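Local coordinates for putative MCP-type signal transduction protein (Campylobacter jejuni subsp. jejuni serotype O:2, PDB 4WY9) that probably senses chemical cues in the periplasm through a tandem-PAS domain and relays them to the chemotaxis machinery, apparently recognising ligands indirectly, at residues T25-I30 and A193-D198; F31-A36 and S73-F78; Y89-S94 and G102-L107; I154-E159 and A165-I170; I170-R175 and G181-T186. All coordinates share one frame; numbering follows the deposited sequence. Where two conformers were deposited one is given.

From the N terminus, the long helix 8-51 supplies one segment each to contacts 1 and 2. Contact 1 closes the widest loop, back to helix 190-196, and the other four contacts lie within it, one after another. Contact 2 ties the same helix to the loop ahead of strand 78-83, and I30 of contact 1 packs on Y75 of contact 2. Contact 3 then closes a short loop between helix 88-93 and strand 104-110. Contacts 4 and 5 are successive hairpins that share strand 163-173 and I170. Contacts 3, 4 and 5 all reach one antiparallel sheet, and N77 and F78 of contact 2 join it by backbone bonds to T186.

Contact 1: T25-I30 and A193-D198; sequences TQTQGI and ATYLLD
Y195 reaches from the short helix 190-196 to the long helix 8-51 and meets Q26, T27 and I30 there. Q26 gives the largest share of the surface on the 25-30 side, by stacking. Its side-chain amide lies almost flat over one face of the phenol ring, the two planes 9° apart, with NE2 3.4 Å from Y195 CD2 and OE1 3.5 Å from Y195 CD1. Nearer its own backbone, Q26 CG makes a CH-pi contact over the same ring, 4.1 Å from its centroid. Q26 reaches this place by an extended chain whose CG stands anti to the backbone N (chi1 -175°). A single hydrogen bond joins the two segments: Y195 OH donates to T27 OG1 over 2.8 Å, and the acceptor lies at the ring edge, in its plane. T27 OG1 is also bonded to the carbonyl of Y23 one helical turn back, so the threonine hydroxyl can pass its own proton to the helix while receiving that of the tyrosine. Apolar contact comes from I30, whose CD1 approaches the ring obliquely, 3.7 Å from Y195 CE2. Y195 packs on Y23 as well, and T27 on F272 of the second sheet. Helix 190-196 thus packs here on the long N-terminal helix, which runs past both modules as is characteristic of tandem-PAS (double Cache) sensor domains.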
# COMPACT_ATOMS: atom_id res chain seq x y z
N THR A 25 0.02 14.40 -1.50
CA THR A 25 1.35 14.64 -1.02
C THR A 25 1.65 13.83 0.25
O THR A 25 2.71 13.22 0.40
CB THR A 25 1.57 16.15 -0.74
OG1 THR A 25 1.47 16.84 -1.99
CG2 THR A 25 2.93 16.42 -0.10
N GLN A 26 0.70 13.84 1.18
CA GLN A 26 0.88 13.13 2.42
C GLN A 26 0.98 11.62 2.18
O GLN A 26 1.84 10.96 2.73
CB GLN A 26 -0.27 13.41 3.37
CG GLN A 26 -0.07 12.79 4.73
CD GLN A 26 -1.08 13.33 5.77
OE1 GLN A 26 -1.93 14.16 5.45
NE2 GLN A 26 -1.02 12.82 6.96
N THR A 27 0.13 11.11 1.30
CA THR A 27 0.13 9.68 0.99
C THR A 27 1.41 9.25 0.28
O THR A 27 2.03 8.22 0.62
CB THR A 27 -1.08 9.32 0.15
OG1 THR A 27 -2.27 9.83 0.78
CG2 THR A 27 -1.23 7.85 -0.09
N GLN A 28 1.85 10.05 -0.68
CA GLN A 28 3.08 9.80 -1.42
C GLN A 28 4.25 9.77 -0.45
O GLN A 28 5.17 8.91 -0.56
CB GLN A 28 3.29 10.83 -2.51
CG GLN A 28 4.45 10.54 -3.45
CD GLN A 28 4.51 11.51 -4.61
OE1 GLN A 28 4.55 11.13 -5.75
NE2 GLN A 28 4.59 12.73 -4.29
N GLY A 29 4.24 10.65 0.54
CA GLY A 29 5.34 10.69 1.50
C GLY A 29 5.40 9.44 2.36
O GLY A 29 6.49 8.94 2.63
N ILE A 30 4.25 8.93 2.78
CA ILE A 30 4.20 7.71 3.57
C ILE A 30 4.73 6.53 2.77
O ILE A 30 5.58 5.76 3.26
CB ILE A 30 2.78 7.46 4.06
CG1 ILE A 30 2.45 8.46 5.17
CG2 ILE A 30 2.57 6.01 4.54
CD1 ILE A 30 0.98 8.62 5.48
N ALA A 193 -6.68 6.07 6.18
CA ALA A 193 -8.04 6.53 6.40
C ALA A 193 -8.15 7.46 7.61
O ALA A 193 -9.01 8.34 7.65
CB ALA A 193 -8.98 5.35 6.55
N THR A 194 -7.28 7.28 8.60
CA THR A 194 -7.23 8.15 9.76
C THR A 194 -7.19 9.61 9.36
O THR A 194 -7.85 10.45 10.00
CB THR A 194 -6.03 7.82 10.68
OG1 THR A 194 -6.26 6.55 11.28
CG2 THR A 194 -5.84 8.83 11.78
N TYR A 195 -6.43 9.96 8.33
CA TYR A 195 -6.43 11.35 7.88
C TYR A 195 -7.35 11.57 6.68
O TYR A 195 -8.03 12.60 6.59
CB TYR A 195 -5.02 11.89 7.60
CG TYR A 195 -4.22 11.23 6.49
CD1 TYR A 195 -4.37 11.60 5.17
CD2 TYR A 195 -3.25 10.27 6.79
CE1 TYR A 195 -3.62 11.04 4.16
CE2 TYR A 195 -2.50 9.69 5.79
CZ TYR A 195 -2.65 10.09 4.49
OH TYR A 195 -1.89 9.48 3.51
N LEU A 196 -7.43 10.61 5.75
CA LEU A 196 -8.19 10.83 4.54
C LEU A 196 -9.69 10.94 4.83
O LEU A 196 -10.39 11.66 4.12
CB LEU A 196 -7.91 9.76 3.49
CG LEU A 196 -8.54 9.99 2.14
CD1 LEU A 196 -8.08 11.27 1.53
CD2 LEU A 196 -8.31 8.81 1.23
N LEU A 197 -10.17 10.24 5.86
CA LEU A 197 -11.57 10.27 6.25
C LEU A 197 -11.82 10.95 7.59
O LEU A 197 -12.87 10.77 8.20
CB LEU A 197 -12.18 8.87 6.28
CG LEU A 197 -12.18 8.13 4.96
CD1 LEU A 197 -12.74 6.73 5.13
CD2 LEU A 197 -12.95 8.90 3.90
N ASP A 198 -10.87 11.76 8.05
CA ASP A 198 -11.06 12.47 9.30
C ASP A 198 -12.31 13.36 9.16
O ASP A 198 -12.37 14.18 8.24
CB ASP A 198 -9.82 13.30 9.61
CG ASP A 198 -9.84 13.94 10.97
OD1 ASP A 198 -10.91 14.08 11.59
OD2 ASP A 198 -8.73 14.36 11.42

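Contact 2: F31-A36 and S73-F78; sequences FGEMIA and SAYSNF
M34 and E33, neighbours on the long N-terminal helix of this tandem-PAS sensor, meet S76 and Y75 of the loop that enters the first strand, 78-83, of the first module's sheet. M34 serves the buried side. Its CG lies 4.3 Å from Y75 CB, and a bend at chi3 (57°) brings the methyl CE to 4.1 Å from S76 CB. M185 and L187 of strand 179-188 also pack against M34, so the thioether is held between helix, loop and sheet. The covering has a cost: the backbone N of S76 is buried without a partner. Just beyond, N77 and F78 both face T186 in a classic beta bulge, where the loop joins the sheet. On the outer side the contact is polar and wetter. E33 is exposed, and its extended chain carries the carboxylate to the edge of the Y75 ring, the two planes 56° apart. E33 OE1 sits in the ring plane, 3.0 Å from Y75 CE2, an edge approach suited to the slightly positive ring hydrogens. A water completes the link, donating to E33 OE2 at 2.8 Å and lying 2.7 Å from Y75 OH.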
# COMPACT_ATOMS: atom_id res chain seq x y z
N PHE A 31 4.30 6.39 1.52
CA PHE A 31 4.84 5.34 0.66
C PHE A 31 6.35 5.50 0.56
O PHE A 31 7.10 4.52 0.61
CB PHE A 31 4.23 5.39 -0.75
CG PHE A 31 2.98 4.62 -0.90
CD1 PHE A 31 2.99 3.23 -0.94
CD2 PHE A 31 1.77 5.24 -1.12
CE1 PHE A 31 1.83 2.52 -1.14
CE2 PHE A 31 0.59 4.53 -1.36
CZ PHE A 31 0.63 3.18 -1.36
N GLY A 32 6.82 6.73 0.34
CA GLY A 32 8.24 6.97 0.16
C GLY A 32 9.05 6.56 1.35
O GLY A 32 10.14 6.00 1.20
N GLU A 33 8.55 6.83 2.54
CA GLU A 33 9.23 6.44 3.77
C GLU A 33 9.31 4.94 3.87
O GLU A 33 10.37 4.39 4.21
CB GLU A 33 8.55 7.04 4.99
CG GLU A 33 8.74 8.52 5.11
CD GLU A 33 8.07 9.10 6.34
OE1 GLU A 33 7.93 8.38 7.33
OE2 GLU A 33 7.70 10.29 6.32
N MET A 34 8.21 4.24 3.61
CA MET A 34 8.22 2.78 3.68
C MET A 34 9.19 2.20 2.70
O MET A 34 9.98 1.31 3.06
CB MET A 34 6.85 2.24 3.38
CG MET A 34 5.84 2.54 4.41
SD MET A 34 4.26 1.84 3.94
CE MET A 34 4.73 0.12 3.75
N ILE A 35 9.18 2.70 1.48
CA ILE A 35 10.04 2.18 0.43
C ILE A 35 11.52 2.41 0.76
O ILE A 35 12.36 1.53 0.52
CB ILE A 35 9.67 2.80 -0.92
CG1 ILE A 35 8.32 2.25 -1.36
CG2 ILE A 35 10.70 2.53 -1.96
CD1 ILE A 35 7.64 3.05 -2.41
N ALA A 36 11.85 3.57 1.32
CA ALA A 36 13.23 3.82 1.69
C ALA A 36 13.72 2.82 2.74
O ALA A 36 14.86 2.36 2.70
CB ALA A 36 13.41 5.24 2.16
N SER A 73 8.54 3.14 14.91
CA SER A 73 7.19 3.64 14.58
C SER A 73 6.89 3.81 13.07
O SER A 73 6.35 4.85 12.63
CB SER A 73 6.91 4.96 15.32
OG SER A 73 6.62 4.71 16.69
N ALA A 74 7.21 2.79 12.27
CA ALA A 74 6.96 2.88 10.85
C ALA A 74 5.43 2.96 10.57
O ALA A 74 4.60 2.76 11.44
CB ALA A 74 7.65 1.71 10.09
N TYR A 75 5.10 3.38 9.36
CA TYR A 75 3.74 3.25 8.84
C TYR A 75 3.44 1.83 8.43
O TYR A 75 2.30 1.52 8.25
CB TYR A 75 3.49 4.19 7.63
CG TYR A 75 3.69 5.67 7.94
CD1 TYR A 75 2.68 6.45 8.50
CD2 TYR A 75 4.87 6.26 7.63
CE1 TYR A 75 2.90 7.81 8.77
CE2 TYR A 75 5.11 7.60 7.88
CZ TYR A 75 4.15 8.39 8.45
OH TYR A 75 4.52 9.74 8.65
N SER A 76 4.46 0.98 8.26
CA SER A 76 4.27 -0.45 7.98
C SER A 76 3.71 -1.13 9.23
O SER A 76 4.22 -1.02 10.32
CB SER A 76 5.56 -1.11 7.57
OG SER A 76 6.57 -0.95 8.56
N ASN A 77 2.60 -1.78 9.04
CA ASN A 77 1.95 -2.53 10.09
C ASN A 77 2.57 -3.88 10.23
O ASN A 77 2.58 -4.47 11.35
CB ASN A 77 0.43 -2.56 9.78
CG ASN A 77 -0.17 -1.14 9.70
OD1 ASN A 77 -0.21 -0.46 8.59
ND2 ASN A 77 -0.69 -0.70 10.83
N PHE A 78 3.08 -4.42 9.12
CA PHE A 78 3.78 -5.68 9.17
C PHE A 78 5.03 -5.64 8.32
O PHE A 78 5.11 -4.93 7.31
CB PHE A 78 2.87 -6.82 8.68
CG PHE A 78 1.60 -6.96 9.48
CD1 PHE A 78 1.56 -7.77 10.63
CD2 PHE A 78 0.45 -6.24 9.14
CE1 PHE A 78 0.41 -7.86 11.37
CE2 PHE A 78 -0.71 -6.38 9.88
CZ PHE A 78 -0.73 -7.19 10.99
O HOH W 1 5.02 10.94 6.34

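Contact 3: Y89-S94 and G102-L107; sequences YFKEES and GKFVML
F90 lays its CB against the outer end of the F104 ring, 3.5 Å from F104 CE1, while its own ring crosses the other obliquely, with centroids 5.5 Å apart and planes at 50°. The F104 ring also presents its edge to the backbone carbonyl of F90: CE1 comes within 3.5 Å of F90 O, an oxygen already taken as acceptor by the amide of E93 in the helix. F104 reaches across from the strand because its CG stands anti to the backbone N (chi1 -177°). K91 runs beside the F104 ring. Its CG lies 4.1 Å from F104 CD1, and the chain then continues fully extended until NZ donates to G102 O over 2.7 Å, approaching nearly along the C=O axis. Around this contact, I59 and I62 of helix 59-70 and L83 of strand 78-83 pack on F90, and F97 meets F104, where strand 104-110 of the first PAS module begins. The chemistry divides accordingly: the rings are buried among apolar side chains, whereas the lysine touches the F104 ring with CG alone and carries its charge on to the G102 carbonyl, which it would probably polarise.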
# COMPACT_ATOMS: atom_id res chain seq x y z
N TYR A 89 18.08 -25.24 10.12
CA TYR A 89 17.98 -24.85 11.51
C TYR A 89 17.12 -23.59 11.69
O TYR A 89 16.57 -23.37 12.76
CB TYR A 89 19.35 -24.69 12.15
CG TYR A 89 20.00 -23.32 12.04
CD1 TYR A 89 19.81 -22.37 13.02
CD2 TYR A 89 20.85 -23.00 10.98
CE1 TYR A 89 20.44 -21.13 12.95
CE2 TYR A 89 21.48 -21.78 10.90
CZ TYR A 89 21.25 -20.84 11.88
OH TYR A 89 21.87 -19.61 11.84
N PHE A 90 17.01 -22.78 10.64
CA PHE A 90 16.14 -21.61 10.70
C PHE A 90 14.71 -22.00 11.10
O PHE A 90 14.06 -21.34 11.90
CB PHE A 90 16.10 -20.87 9.37
CG PHE A 90 17.25 -19.93 9.09
CD1 PHE A 90 18.50 -20.14 9.60
CD2 PHE A 90 17.06 -18.85 8.26
CE1 PHE A 90 19.52 -19.26 9.29
CE2 PHE A 90 18.07 -18.00 7.95
CZ PHE A 90 19.31 -18.20 8.49
N LYS A 91 14.21 -23.06 10.48
CA LYS A 91 12.85 -23.49 10.70
C LYS A 91 12.64 -23.99 12.12
O LYS A 91 11.57 -23.89 12.70
CB LYS A 91 12.46 -24.58 9.67
CG LYS A 91 12.43 -24.06 8.23
CD LYS A 91 11.92 -25.07 7.22
CE LYS A 91 11.78 -24.46 5.81
NZ LYS A 91 11.16 -25.42 4.86
N GLU A 92 13.71 -24.56 12.70
CA GLU A 92 13.65 -25.10 14.03
C GLU A 92 13.75 -24.03 15.12
O GLU A 92 13.54 -24.31 16.29
CB GLU A 92 14.72 -26.20 14.19
CG GLU A 92 14.60 -27.30 13.14
CD GLU A 92 15.67 -28.40 13.18
OE1 GLU A 92 16.66 -28.30 13.96
OE2 GLU A 92 15.52 -29.40 12.42
N GLU A 93 14.03 -22.78 14.74
CA GLU A 93 14.21 -21.75 15.75
C GLU A 93 12.92 -21.29 16.38
O GLU A 93 12.91 -20.94 17.56
CB GLU A 93 14.94 -20.53 15.18
CG GLU A 93 16.40 -20.74 15.02
CD GLU A 93 17.10 -20.87 16.36
OE1 GLU A 93 16.97 -19.92 17.17
OE2 GLU A 93 17.77 -21.89 16.61
N SER A 94 11.84 -21.23 15.61
CA SER A 94 10.54 -20.81 16.12
C SER A 94 9.41 -21.33 15.26
O SER A 94 9.48 -21.25 14.02
CB SER A 94 10.45 -19.31 16.19
OG SER A 94 9.16 -18.86 16.57
N GLY A 102 5.03 -25.22 5.53
CA GLY A 102 6.45 -25.37 5.84
C GLY A 102 7.36 -24.39 5.17
O GLY A 102 8.58 -24.55 5.14
N LYS A 103 6.79 -23.31 4.63
CA LYS A 103 7.62 -22.24 4.11
C LYS A 103 8.18 -21.40 5.25
O LYS A 103 7.59 -21.32 6.32
CB LYS A 103 6.84 -21.36 3.14
CG LYS A 103 6.52 -22.11 1.86
CD LYS A 103 5.90 -21.27 0.83
CE LYS A 103 5.82 -22.09 -0.46
NZ LYS A 103 4.82 -23.14 -0.34
N PHE A 104 9.32 -20.78 5.00
CA PHE A 104 10.00 -19.99 6.01
C PHE A 104 9.70 -18.51 5.83
O PHE A 104 10.13 -17.88 4.86
CB PHE A 104 11.51 -20.22 5.97
CG PHE A 104 12.23 -19.47 7.06
CD1 PHE A 104 12.31 -20.01 8.35
CD2 PHE A 104 12.79 -18.23 6.82
CE1 PHE A 104 12.92 -19.31 9.35
CE2 PHE A 104 13.42 -17.54 7.83
CZ PHE A 104 13.49 -18.08 9.09
N VAL A 105 8.95 -17.95 6.77
CA VAL A 105 8.57 -16.55 6.75
C VAL A 105 8.73 -15.97 8.16
O VAL A 105 8.11 -16.46 9.11
CB VAL A 105 7.12 -16.33 6.24
CG1 VAL A 105 6.77 -14.85 6.34
CG2 VAL A 105 6.92 -16.87 4.85
N MET A 106 9.58 -14.97 8.30
CA MET A 106 9.70 -14.21 9.52
C MET A 106 8.77 -13.02 9.41
O MET A 106 9.05 -12.10 8.63
CB MET A 106 11.12 -13.74 9.75
CG MET A 106 12.13 -14.89 9.76
SD MET A 106 13.87 -14.37 9.68
CE MET A 106 14.13 -13.87 11.34
N LEU A 107 7.66 -13.04 10.16
CA LEU A 107 6.63 -12.03 10.08
C LEU A 107 6.58 -11.26 11.39
O LEU A 107 6.46 -11.88 12.46
CB LEU A 107 5.27 -12.66 9.78
CG LEU A 107 4.04 -11.75 9.69
CD1 LEU A 107 4.18 -10.73 8.57
CD2 LEU A 107 2.79 -12.58 9.53

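Contact 4: I154-E159 and A165-I170; sequences IKMNLE and AVNVAI
M156 leaves its strand with CB directed toward strand 163-173, and each later atom finds a partner there. CG, set anti to the carbonyl carbon (chi1 -65°), passes 4.1 Å from A165 CB. SD follows at 3.7 Å from that same methyl, and also receives the side-chain amide of N167: ND2 points at the sulfur in a weak hydrogen bond, 3.5 Å long but nearly straight at 170°. A turn at chi3 then folds CE to 4.1 Å from N167 OD1. That oxygen has stronger partners elsewhere, T186 OG1 and Y80 OH, which would hold the amide rotation with ND2 turned to the methionine. T186 also packs on M156 and A165. The two segments belong to a beta hairpin in the antiparallel sheet of the first PAS module. I154 and A165 form a hydrogen-bonded pair of it: I154 N donates to A165 O at 2.9 Å, in the carbonyl plane, and A165 N returns a bond of 2.8 Å to I154 O. Toward the turn M156 bonds by its backbone to F163. The short axes of 154-156 and 165-170 lie at 94°, and at N167 the contact is made by side chains. I154 sends CD1 across the N167 side chain at about a right angle, 3.6 Å from N167 ND2, while L131 packs on both residues.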
# COMPACT_ATOMS: atom_id res chain seq x y z
N ILE A 154 -5.64 -5.10 -1.37
CA ILE A 154 -6.12 -6.47 -1.18
C ILE A 154 -6.61 -6.65 0.23
O ILE A 154 -6.27 -5.86 1.12
CB ILE A 154 -5.03 -7.53 -1.46
CG1 ILE A 154 -3.87 -7.44 -0.50
CG2 ILE A 154 -4.56 -7.51 -2.92
CD1 ILE A 154 -2.88 -8.57 -0.56
N LYS A 155 -7.43 -7.68 0.44
CA LYS A 155 -7.79 -8.12 1.77
C LYS A 155 -6.68 -8.99 2.34
O LYS A 155 -6.11 -9.85 1.62
CB LYS A 155 -9.10 -8.89 1.73
CG LYS A 155 -9.53 -9.51 3.05
CD LYS A 155 -10.54 -10.68 2.87
CE LYS A 155 -11.73 -10.37 2.03
NZ LYS A 155 -12.55 -11.59 1.77
N MET A 156 -6.34 -8.78 3.61
CA MET A 156 -5.41 -9.68 4.30
C MET A 156 -5.97 -10.01 5.67
O MET A 156 -6.84 -9.31 6.21
CB MET A 156 -4.03 -9.06 4.44
CG MET A 156 -3.33 -8.81 3.15
SD MET A 156 -1.67 -8.13 3.37
CE MET A 156 -0.76 -9.55 3.90
N ASN A 157 -5.46 -11.08 6.25
CA ASN A 157 -5.82 -11.49 7.59
C ASN A 157 -4.63 -12.19 8.19
O ASN A 157 -4.38 -13.37 7.89
CB ASN A 157 -7.08 -12.36 7.61
CG ASN A 157 -7.57 -12.63 9.01
OD1 ASN A 157 -6.77 -12.78 9.95
ND2 ASN A 157 -8.87 -12.61 9.19
N LEU A 158 -3.89 -11.51 9.05
CA LEU A 158 -2.65 -12.07 9.62
C LEU A 158 -2.74 -12.37 11.10
O LEU A 158 -1.98 -13.20 11.60
CB LEU A 158 -1.51 -11.12 9.36
CG LEU A 158 -1.19 -10.86 7.89
CD1 LEU A 158 -0.13 -9.79 7.80
CD2 LEU A 158 -0.75 -12.13 7.20
N GLU A 159 -3.68 -11.73 11.80
CA GLU A 159 -3.80 -11.91 13.25
C GLU A 159 -5.22 -12.25 13.71
O GLU A 159 -5.46 -12.34 14.90
CB GLU A 159 -3.33 -10.66 13.98
CG GLU A 159 -1.88 -10.30 13.73
CD GLU A 159 -1.50 -9.02 14.43
OE1 GLU A 159 -2.02 -7.96 14.05
OE2 GLU A 159 -0.66 -9.10 15.37
N ALA A 165 -5.22 -3.71 2.61
CA ALA A 165 -3.78 -3.53 2.64
C ALA A 165 -3.18 -3.32 1.28
O ALA A 165 -3.74 -3.67 0.26
CB ALA A 165 -3.15 -4.74 3.26
N VAL A 166 -1.95 -2.77 1.27
CA VAL A 166 -1.10 -2.83 0.10
C VAL A 166 0.29 -3.31 0.53
O VAL A 166 0.75 -2.99 1.63
CB VAL A 166 -1.02 -1.49 -0.64
CG1 VAL A 166 -0.43 -0.37 0.26
CG2 VAL A 166 -0.23 -1.61 -1.92
N ASN A 167 0.93 -4.07 -0.35
CA ASN A 167 2.23 -4.62 -0.06
C ASN A 167 3.31 -4.02 -0.92
O ASN A 167 3.10 -3.72 -2.09
CB ASN A 167 2.21 -6.13 -0.22
CG ASN A 167 1.41 -6.80 0.85
OD1 ASN A 167 1.95 -7.12 1.92
ND2 ASN A 167 0.13 -6.95 0.63
N VAL A 168 4.49 -3.89 -0.32
CA VAL A 168 5.68 -3.34 -0.94
C VAL A 168 6.77 -4.36 -0.68
O VAL A 168 6.93 -4.76 0.47
CB VAL A 168 6.05 -1.99 -0.35
CG1 VAL A 168 7.30 -1.45 -0.95
CG2 VAL A 168 4.87 -0.96 -0.59
N ALA A 169 7.49 -4.79 -1.71
CA ALA A 169 8.47 -5.87 -1.53
C ALA A 169 9.63 -5.79 -2.50
O ALA A 169 9.51 -5.25 -3.61
CB ALA A 169 7.76 -7.23 -1.67
N ILE A 170 10.77 -6.33 -2.07
CA ILE A 170 12.01 -6.30 -2.84
C ILE A 170 12.70 -7.65 -2.72
O ILE A 170 12.74 -8.24 -1.62
CB ILE A 170 12.94 -5.17 -2.34
CG1 ILE A 170 12.24 -3.82 -2.38
CG2 ILE A 170 14.24 -5.12 -3.10
CD1 ILE A 170 13.06 -2.69 -1.82

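Contact 5: I170-R175 and G181-T186; sequences IPIFDR and GVIGMT
G181 meets I172 in an antiparallel hydrogen-bonded pair: I172 N donates to G181 O over 2.9 Å, an almost straight bond at 171°, although the donor stands 48° out of the carbonyl plane. At G181, which has no side chain, I172 CB lies 3.8 Å from G181 O. V182 follows opposite P171 in a non-hydrogen-bonded pair, where the missing proline N-H costs nothing across this edge. V182 CA makes a CA-H...O contact of 3.5 Å to I170 O. I183 then closes a hydrogen-bonded pair with I170: I183 N reaches I170 O at 3.0 Å, and I170 N reaches I183 O at 2.9 Å. With CG1 of I183 anti to the backbone N (chi1 -177°), its CG2 is left facing the partner strand and touches I172 CD1 at 3.6 Å. Beyond I183, the strand continues through M185, whose N bonds to V168, to T186, which bonds to N77. This hairpin sits in the sheet of the first PAS module. Helix 8-51 lies over the face of I170 and I183, touching both with S42, while P171 faces A141 and E145; along its other edge, strand 179-188 pairs with 78-83 through V182 with Y82 and G184 with Y80.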
# COMPACT_ATOMS: atom_id res chain seq x y z
N ILE A 170 10.77 -6.33 -2.07
CA ILE A 170 12.01 -6.30 -2.84
C ILE A 170 12.70 -7.65 -2.72
O ILE A 170 12.74 -8.24 -1.62
CB ILE A 170 12.94 -5.17 -2.34
CG1 ILE A 170 12.24 -3.82 -2.38
CG2 ILE A 170 14.24 -5.12 -3.10
CD1 ILE A 170 13.06 -2.69 -1.82
N PRO A 171 13.27 -8.18 -3.82
CA PRO A 171 14.06 -9.43 -3.77
C PRO A 171 15.34 -9.28 -2.99
O PRO A 171 15.91 -8.19 -2.92
CB PRO A 171 14.37 -9.71 -5.23
CG PRO A 171 14.32 -8.37 -5.88
CD PRO A 171 13.18 -7.66 -5.19
N ILE A 172 15.77 -10.41 -2.41
CA ILE A 172 17.10 -10.64 -1.82
C ILE A 172 17.85 -11.58 -2.74
O ILE A 172 17.26 -12.52 -3.26
CB ILE A 172 16.98 -11.23 -0.40
CG1 ILE A 172 16.07 -10.36 0.48
CG2 ILE A 172 18.36 -11.38 0.23
CD1 ILE A 172 16.54 -8.94 0.60
N PHE A 173 19.15 -11.32 -2.94
CA PHE A 173 19.95 -12.17 -3.83
C PHE A 173 21.17 -12.77 -3.14
O PHE A 173 21.70 -12.17 -2.18
CB PHE A 173 20.45 -11.35 -5.03
CG PHE A 173 19.35 -10.75 -5.88
CD1 PHE A 173 18.85 -9.49 -5.60
CD2 PHE A 173 18.84 -11.41 -6.98
CE1 PHE A 173 17.86 -8.92 -6.38
CE2 PHE A 173 17.82 -10.85 -7.74
CZ PHE A 173 17.36 -9.61 -7.46
N ASP A 174 21.64 -13.88 -3.67
CA ASP A 174 22.91 -14.45 -3.24
C ASP A 174 24.02 -14.14 -4.26
O ASP A 174 23.81 -13.41 -5.20
CB ASP A 174 22.77 -15.93 -2.97
CG ASP A 174 22.43 -16.75 -4.21
OD1 ASP A 174 22.55 -16.26 -5.34
OD2 ASP A 174 22.14 -17.97 -4.06
N ARG A 175 25.21 -14.69 -4.06
CA ARG A 175 26.37 -14.38 -4.91
C ARG A 175 26.23 -15.02 -6.30
O ARG A 175 26.92 -14.62 -7.27
CB ARG A 175 27.65 -14.79 -4.22
CG ARG A 175 28.90 -14.28 -4.87
CD ARG A 175 30.12 -14.44 -3.97
NE ARG A 175 30.63 -13.13 -3.56
CZ ARG A 175 31.39 -12.35 -4.33
NH1 ARG A 175 31.73 -12.78 -5.55
NH2 ARG A 175 31.84 -11.17 -3.90
N GLY A 181 15.07 -14.83 -1.61
CA GLY A 181 14.03 -14.46 -0.71
C GLY A 181 13.42 -13.12 -1.05
O GLY A 181 13.79 -12.49 -2.05
N VAL A 182 12.50 -12.67 -0.21
CA VAL A 182 11.77 -11.42 -0.42
C VAL A 182 11.64 -10.73 0.92
O VAL A 182 11.21 -11.36 1.90
CB VAL A 182 10.37 -11.65 -1.01
CG1 VAL A 182 9.62 -10.31 -1.13
CG2 VAL A 182 10.44 -12.36 -2.35
N ILE A 183 12.01 -9.46 0.99
CA ILE A 183 11.76 -8.64 2.18
C ILE A 183 10.66 -7.64 1.81
O ILE A 183 10.76 -6.93 0.80
CB ILE A 183 13.04 -7.96 2.70
CG1 ILE A 183 12.79 -7.18 3.98
CG2 ILE A 183 13.68 -7.06 1.63
CD1 ILE A 183 12.61 -8.01 5.20
N GLY A 184 9.59 -7.61 2.58
CA GLY A 184 8.49 -6.74 2.27
C GLY A 184 7.80 -6.16 3.47
O GLY A 184 8.09 -6.51 4.62
N MET A 185 6.86 -5.27 3.19
CA MET A 185 6.09 -4.57 4.18
C MET A 185 4.62 -4.49 3.78
O MET A 185 4.32 -4.42 2.58
CB MET A 185 6.61 -3.15 4.37
CG MET A 185 8.06 -3.05 4.70
SD MET A 185 8.57 -1.37 4.33
CE MET A 185 10.22 -1.33 4.86
N THR A 186 3.76 -4.43 4.77
CA THR A 186 2.33 -4.27 4.57
C THR A 186 1.86 -3.00 5.21
O THR A 186 2.09 -2.79 6.40
CB THR A 186 1.52 -5.45 5.16
OG1 THR A 186 2.01 -6.68 4.66
CG2 THR A 186 0.06 -5.31 4.82